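Local coordinates for protein 6-phospho-alpha-glucosidase (Merdibacter massiliensis, PDB 6VC6) that probably hydrolyses 6-phospho-alpha-glucosides, as a family 4 glycoside hydrolase that holds NAD and a manganese ion next to the sugar phosphate, at residues G18-F30 and D317-A329. Numbering follows the deposited sequence.
Sequences GFLKSFVRLQNEF and DAHAEMMIKVAEA. With NAD (nicotinamide-adenine-dinucleotide), chain G.
The methyl CB of Ala320 sits over the centre of the Phe19 ring, 3.5 Å from its centroid and 8° off the normal, a CH-pi contact; a residue this small lets helix 318-329 come close to helix 18-25, the axes 8.5 Å apart and crossing at -57°. Met323, a selenomethionine, brings CB to the ring edge. Ile324 and Phe19 bury more surface here than any other residues, followed by Phe30. Ile324 suits its place because both branches work: with CG1 anti to the carbonyl carbon (chi1 -62°), CD1 reaches Phe23 CD1 at 3.5 Å, while CG2 meets Leu26 CD1 at 3.6 Å and also touches Phe30 CB. The helix containing Phe19 follows the first strand, 4-9, of the Rossmann-type NAD-binding fold, and helix 318-329 packs beside it, carrying His319 to the nicotinamide; His319 CE1 lies 3.2 Å from NAD C5N, and ND1 is hydrogen-bonded to Asp171 OD1. With an alanine at Phe19, the methyl of Ala320 would probably lose its aromatic platform and His319 a neighbour on its CD2 side. Farther along, Phe30 CE1 touches Ala327 CB at 3.8 Å. At the exposed border, Arg25 NH1 forms a salt bridge with Asp317 OD1 (3.2 Å).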
loop_
_atom_site.group_PDB
_atom_site.type_symbol
_atom_site.label_atom_id
_atom_site.label_comp_id
_atom_site.label_asym_id
_atom_site.label_seq_id
_atom_site.Cartn_x
_atom_site.Cartn_y
_atom_site.Cartn_z
ATOM N N GLY A 18 -6.195 6.876 -13.248
ATOM C CA GLY A 18 -6.426 5.453 -13.429
ATOM C C GLY A 18 -7.696 4.971 -12.756
ATOM O O GLY A 18 -8.315 4.003 -13.207
ATOM N N PHE A 19 -8.103 5.636 -11.672
ATOM C CA PHE A 19 -9.356 5.281 -11.014
ATOM C C PHE A 19 -10.557 5.754 -11.823
ATOM O O PHE A 19 -11.549 5.027 -11.953
ATOM C CB PHE A 19 -9.396 5.872 -9.606
ATOM C CG PHE A 19 -8.812 4.975 -8.554
ATOM C CD1 PHE A 19 -7.484 5.096 -8.180
ATOM C CD2 PHE A 19 -9.591 4.011 -7.935
ATOM C CE1 PHE A 19 -6.944 4.272 -7.211
ATOM C CE2 PHE A 19 -9.057 3.185 -6.964
ATOM C CZ PHE A 19 -7.731 3.317 -6.602
ATOM N N LEU A 20 -10.487 6.971 -12.371
ATOM C CA LEU A 20 -11.607 7.505 -13.137
ATOM C C LEU A 20 -11.870 6.675 -14.386
ATOM O O LEU A 20 -13.026 6.480 -14.781
ATOM C CB LEU A 20 -11.342 8.965 -13.508
ATOM C CG LEU A 20 -10.948 9.903 -12.366
ATOM C CD1 LEU A 20 -10.773 11.324 -12.878
ATOM C CD2 LEU A 20 -11.979 9.856 -11.248
ATOM N N LYS A 21 -10.808 6.178 -15.025
ATOM C CA LYS A 21 -10.987 5.328 -16.196
ATOM C C LYS A 21 -11.468 3.936 -15.807
ATOM O O LYS A 21 -12.178 3.288 -16.584
ATOM C CB LYS A 21 -9.682 5.243 -16.987
ATOM C CG LYS A 21 -9.296 6.543 -17.676
ATOM C CD LYS A 21 -7.804 6.814 -17.561
ATOM C CE LYS A 21 -7.067 6.430 -18.832
ATOM N NZ LYS A 21 -5.742 7.104 -18.923
ATOM N N SER A 22 -11.096 3.461 -14.616
ATOM C CA SER A 22 -11.576 2.163 -14.156
ATOM C C SER A 22 -13.054 2.218 -13.795
ATOM O O SER A 22 -13.803 1.275 -14.076
ATOM C CB SER A 22 -10.748 1.689 -12.962
ATOM O OG SER A 22 -9.414 1.403 -13.345
ATOM N N PHE A 23 -13.493 3.316 -13.169
ATOM C CA PHE A 23 -14.908 3.480 -12.853
ATOM C C PHE A 23 -15.771 3.421 -14.106
ATOM O O PHE A 23 -16.922 2.971 -14.048
ATOM C CB PHE A 23 -15.135 4.805 -12.122
ATOM C CG PHE A 23 -14.637 4.814 -10.704
ATOM C CD1 PHE A 23 -14.751 3.688 -9.906
ATOM C CD2 PHE A 23 -14.059 5.953 -10.167
ATOM C CE1 PHE A 23 -14.297 3.698 -8.599
ATOM C CE2 PHE A 23 -13.602 5.969 -8.862
ATOM C CZ PHE A 23 -13.722 4.839 -8.078
ATOM N N VAL A 24 -15.235 3.868 -15.243
ATOM C CA VAL A 24 -15.974 3.797 -16.498
ATOM C C VAL A 24 -16.026 2.361 -17.009
ATOM O O VAL A 24 -17.062 1.900 -17.502
ATOM C CB VAL A 24 -15.345 4.747 -17.534
ATOM C CG1 VAL A 24 -15.885 4.459 -18.927
ATOM C CG2 VAL A 24 -15.594 6.197 -17.146
ATOM N N ARG A 25 -14.915 1.632 -16.894
ATOM C CA ARG A 25 -14.860 0.274 -17.429
ATOM C C ARG A 25 -15.721 -0.679 -16.609
ATOM O O ARG A 25 -16.521 -1.440 -17.165
ATOM C CB ARG A 25 -13.411 -0.209 -17.483
ATOM C CG ARG A 25 -12.622 0.362 -18.647
ATOM C CD ARG A 25 -11.138 0.413 -18.343
ATOM N NE ARG A 25 -10.403 1.149 -19.366
ATOM C CZ ARG A 25 -9.186 1.653 -19.194
ATOM N NH1 ARG A 25 -8.562 1.498 -18.035
ATOM N NH2 ARG A 25 -8.592 2.309 -20.182
ATOM N N LEU A 26 -15.571 -0.652 -15.284
ATOM C CA LEU A 26 -16.396 -1.451 -14.385
ATOM C C LEU A 26 -17.714 -0.765 -14.040
ATOM O O LEU A 26 -18.231 -0.942 -12.927
ATOM C CB LEU A 26 -15.613 -1.787 -13.115
ATOM C CG LEU A 26 -14.143 -2.161 -13.335
ATOM C CD1 LEU A 26 -13.438 -2.396 -12.008
ATOM C CD2 LEU A 26 -14.020 -3.382 -14.237
ATOM N N GLN A 27 -18.272 0.011 -14.974
ATOM C CA GLN A 27 -19.509 0.741 -14.716
ATOM C C GLN A 27 -20.665 -0.206 -14.416
ATOM O O GLN A 27 -21.538 0.108 -13.599
ATOM C CB GLN A 27 -19.833 1.630 -15.918
ATOM C CG GLN A 27 -21.096 2.463 -15.799
ATOM C CD GLN A 27 -21.328 3.315 -17.033
ATOM O OE1 GLN A 27 -20.451 3.436 -17.888
ATOM N NE2 GLN A 27 -22.512 3.909 -17.132
ATOM N N ASN A 28 -20.685 -1.372 -15.065
ATOM C CA ASN A 28 -21.753 -2.335 -14.827
ATOM C C ASN A 28 -21.483 -3.200 -13.603
ATOM O O ASN A 28 -22.430 -3.673 -12.963
ATOM C CB ASN A 28 -21.951 -3.216 -16.063
ATOM C CG ASN A 28 -22.470 -2.435 -17.256
ATOM O OD1 ASN A 28 -23.122 -1.403 -17.100
ATOM N ND2 ASN A 28 -22.180 -2.924 -18.457
ATOM N N GLU A 29 -20.212 -3.419 -13.261
ATOM C CA GLU A 29 -19.883 -4.189 -12.067
ATOM C C GLU A 29 -20.072 -3.378 -10.792
ATOM O O GLU A 29 -20.416 -3.944 -9.748
ATOM C CB GLU A 29 -18.438 -4.687 -12.137
ATOM C CG GLU A 29 -18.133 -5.613 -13.299
ATOM C CD GLU A 29 -16.722 -6.168 -13.230
ATOM O OE1 GLU A 29 -15.948 -5.714 -12.361
ATOM O OE2 GLU A 29 -16.388 -7.054 -14.043
ATOM N N PHE A 30 -19.856 -2.067 -10.855
ATOM C CA PHE A 30 -19.863 -1.202 -9.676
ATOM C C PHE A 30 -20.665 0.049 -9.997
ATOM O O PHE A 30 -20.109 1.088 -10.376
ATOM C CB PHE A 30 -18.434 -0.855 -9.250
ATOM C CG PHE A 30 -18.342 -0.162 -7.923
ATOM C CD1 PHE A 30 -18.766 -0.791 -6.764
ATOM C CD2 PHE A 30 -17.816 1.116 -7.832
ATOM C CE1 PHE A 30 -18.676 -0.154 -5.540
ATOM C CE2 PHE A 30 -17.723 1.759 -6.613
ATOM C CZ PHE A 30 -18.153 1.123 -5.465
ATOM N N ASP A 317 -4.675 0.867 -14.055
ATOM C CA ASP A 317 -5.565 -0.237 -14.398
ATOM C C ASP A 317 -5.660 -1.244 -13.256
ATOM O O ASP A 317 -6.601 -1.208 -12.465
ATOM C CB ASP A 317 -5.090 -0.934 -15.674
ATOM C CG ASP A 317 -6.234 -1.293 -16.603
ATOM O OD1 ASP A 317 -7.392 -0.941 -16.288
ATOM O OD2 ASP A 317 -5.977 -1.926 -17.648
ATOM N N ALA A 318 -4.668 -2.135 -13.173
ATOM C CA ALA A 318 -4.701 -3.194 -12.169
ATOM C C ALA A 318 -4.719 -2.626 -10.756
ATOM O O ALA A 318 -5.363 -3.188 -9.861
ATOM C CB ALA A 318 -3.506 -4.129 -12.354
ATOM N N HIS A 319 -4.024 -1.509 -10.535
ATOM C CA HIS A 319 -3.987 -0.912 -9.204
ATOM C C HIS A 319 -5.360 -0.391 -8.795
ATOM O O HIS A 319 -5.832 -0.663 -7.684
ATOM C CB HIS A 319 -2.951 0.211 -9.160
ATOM C CG HIS A 319 -3.011 1.034 -7.912
ATOM N ND1 HIS A 319 -2.450 0.624 -6.721
ATOM C CD2 HIS A 319 -3.568 2.244 -7.667
ATOM C CE1 HIS A 319 -2.660 1.544 -5.798
ATOM N NE2 HIS A 319 -3.334 2.539 -6.345
ATOM N N ALA A 320 -6.015 0.360 -9.681
ATOM C CA ALA A 320 -7.327 0.907 -9.355
ATOM C C ALA A 320 -8.405 -0.168 -9.349
ATOM O O ALA A 320 -9.383 -0.057 -8.601
ATOM C CB ALA A 320 -7.695 2.014 -10.343
ATOM N N GLU A 321 -8.248 -1.209 -10.171
ATOM C CA GLU A 321 -9.291 -2.223 -10.274
ATOM C C GLU A 321 -9.416 -3.039 -8.997
ATOM O O GLU A 321 -10.520 -3.455 -8.636
ATOM C CB GLU A 321 -9.020 -3.148 -11.458
ATOM C CG GLU A 321 -9.419 -2.562 -12.799
ATOM C CD GLU A 321 -9.466 -3.604 -13.894
ATOM O OE1 GLU A 321 -9.243 -4.797 -13.592
ATOM O OE2 GLU A 321 -9.719 -3.231 -15.058
HETATM N N MSE A 322 -8.313 -3.270 -8.298
HETATM C CA MSE A 322 -8.370 -4.143 -7.143
HETATM C C MSE A 322 -9.160 -3.520 -6.003
HETATM O O MSE A 322 -9.873 -4.214 -5.284
HETATM C CB MSE A 322 -6.982 -4.487 -6.634
HETATM C CG MSE A 322 -7.058 -5.540 -5.564
HETATM SE SE MSE A 322 -5.338 -6.213 -5.014
HETATM C CE MSE A 322 -5.152 -5.141 -3.410
HETATM N N MSE A 323 -9.009 -2.213 -5.823
HETATM C CA MSE A 323 -9.764 -1.513 -4.791
HETATM C C MSE A 323 -11.246 -1.511 -5.145
HETATM O O MSE A 323 -12.099 -1.647 -4.267
HETATM C CB MSE A 323 -9.263 -0.075 -4.604
HETATM C CG MSE A 323 -10.036 0.690 -3.531
HETATM SE SE MSE A 323 -9.142 2.269 -2.806
HETATM C CE MSE A 323 -8.140 1.440 -1.356
ATOM N N ILE A 324 -11.552 -1.360 -6.436
ATOM C CA ILE A 324 -12.946 -1.419 -6.868
ATOM C C ILE A 324 -13.507 -2.818 -6.655
ATOM O O ILE A 324 -14.644 -2.981 -6.195
ATOM C CB ILE A 324 -13.082 -0.976 -8.335
ATOM C CG1 ILE A 324 -12.638 0.478 -8.502
ATOM C CG2 ILE A 324 -14.521 -1.141 -8.808
ATOM C CD1 ILE A 324 -12.571 0.922 -9.943
ATOM N N LYS A 325 -12.721 -3.848 -6.977
ATOM C CA LYS A 325 -13.171 -5.219 -6.755
ATOM C C LYS A 325 -13.368 -5.496 -5.271
ATOM O O LYS A 325 -14.272 -6.247 -4.887
ATOM C CB LYS A 325 -12.172 -6.208 -7.358
ATOM C CG LYS A 325 -12.089 -6.167 -8.876
ATOM C CD LYS A 325 -13.214 -6.957 -9.520
ATOM C CE LYS A 325 -13.170 -6.836 -11.034
ATOM N NZ LYS A 325 -11.800 -7.066 -11.569
ATOM N N VAL A 326 -12.531 -4.898 -4.420
ATOM C CA VAL A 326 -12.727 -5.020 -2.977
ATOM C C VAL A 326 -14.037 -4.364 -2.566
ATOM O O VAL A 326 -14.790 -4.902 -1.745
ATOM C CB VAL A 326 -11.525 -4.420 -2.221
ATOM C CG1 VAL A 326 -11.867 -4.201 -0.756
ATOM C CG2 VAL A 326 -10.311 -5.326 -2.351
ATOM N N ALA A 327 -14.337 -3.195 -3.139
ATOM C CA ALA A 327 -15.604 -2.533 -2.849
ATOM C C ALA A 327 -16.785 -3.352 -3.355
ATOM O O ALA A 327 -17.850 -3.368 -2.727
ATOM C CB ALA A 327 -15.619 -1.133 -3.461
ATOM N N GLU A 328 -16.615 -4.038 -4.487
ATOM C CA GLU A 328 -17.676 -4.900 -5.001
ATOM C C GLU A 328 -17.930 -6.073 -4.062
ATOM O O GLU A 328 -19.082 -6.380 -3.735
ATOM C CB GLU A 328 -17.315 -5.407 -6.397
ATOM C CG GLU A 328 -17.322 -4.343 -7.479
ATOM C CD GLU A 328 -16.871 -4.887 -8.819
ATOM O OE1 GLU A 328 -16.352 -4.102 -9.639
ATOM O OE2 GLU A 328 -17.034 -6.104 -9.051
ATOM N N ALA A 329 -16.860 -6.743 -3.624
ATOM C CA ALA A 329 -17.011 -7.868 -2.707
ATOM C C ALA A 329 -17.659 -7.440 -1.398
ATOM O O ALA A 329 -18.415 -8.213 -0.798
ATOM C CB ALA A 329 -15.651 -8.513 -2.441
HETATM P PA NAD G . 1.029 11.608 -4.932
HETATM O O1A NAD G . 1.024 11.637 -6.442
HETATM O O2A NAD G . 1.867 12.599 -4.161
HETATM O O5B NAD G . -0.489 11.732 -4.416
HETATM C C5B NAD G . -0.767 12.062 -3.059
HETATM C C4B NAD G . -1.960 13.001 -3.001
HETATM O O4B NAD G . -2.518 12.997 -1.685
HETATM C C3B NAD G . -1.533 14.426 -3.311
HETATM O O3B NAD G . -2.378 14.966 -4.330
HETATM C C2B NAD G . -1.741 15.193 -2.023
HETATM O O2B NAD G . -2.255 16.499 -2.290
HETATM C C1B NAD G . -2.753 14.345 -1.274
HETATM N N9A NAD G . -2.619 14.495 0.196
HETATM C C8A NAD G . -1.476 14.539 0.907
HETATM N N7A NAD G . -1.734 14.694 2.232
HETATM C C5A NAD G . -3.070 14.756 2.379
HETATM C C6A NAD G . -4.021 14.914 3.506
HETATM N N6A NAD G . -3.583 15.040 4.782
HETATM N N1A NAD G . -5.342 14.929 3.218
HETATM C C2A NAD G . -5.795 14.805 1.956
HETATM N N3A NAD G . -4.991 14.660 0.889
HETATM C C4A NAD G . -3.646 14.631 1.034
HETATM O O3 NAD G . 1.414 10.127 -4.432
HETATM P PN NAD G . 1.217 8.822 -5.350
HETATM O O1N NAD G . 2.570 8.401 -5.874
HETATM O O2N NAD G . 0.060 9.035 -6.297
HETATM O O5D NAD G . 0.765 7.767 -4.226
HETATM C C5D NAD G . -0.577 7.765 -3.743
HETATM C C4D NAD G . -0.631 6.915 -2.483
HETATM O O4D NAD G . -1.015 5.578 -2.810
HETATM C C3D NAD G . 0.742 6.840 -1.831
HETATM O O3D NAD G . 0.605 7.079 -0.429
HETATM C C2D NAD G . 1.184 5.409 -2.035
HETATM O O2D NAD G . 1.970 4.948 -0.936
HETATM C C1D NAD G . -0.146 4.685 -2.114
HETATM N N1N NAD G . -0.039 3.384 -2.771
HETATM C C2N NAD G . -0.258 2.308 -2.015
HETATM C C3N NAD G . -0.181 1.033 -2.545
HETATM C C7N NAD G . -0.433 -0.141 -1.649
HETATM O O7N NAD G . -0.140 -1.262 -2.030
HETATM N N7N NAD G . -0.964 0.079 -0.446
HETATM C C4N NAD G . 0.117 0.876 -3.893
HETATM C C5N NAD G . 0.346 2.013 -4.662
HETATM C C6N NAD G . 0.254 3.272 -4.073
#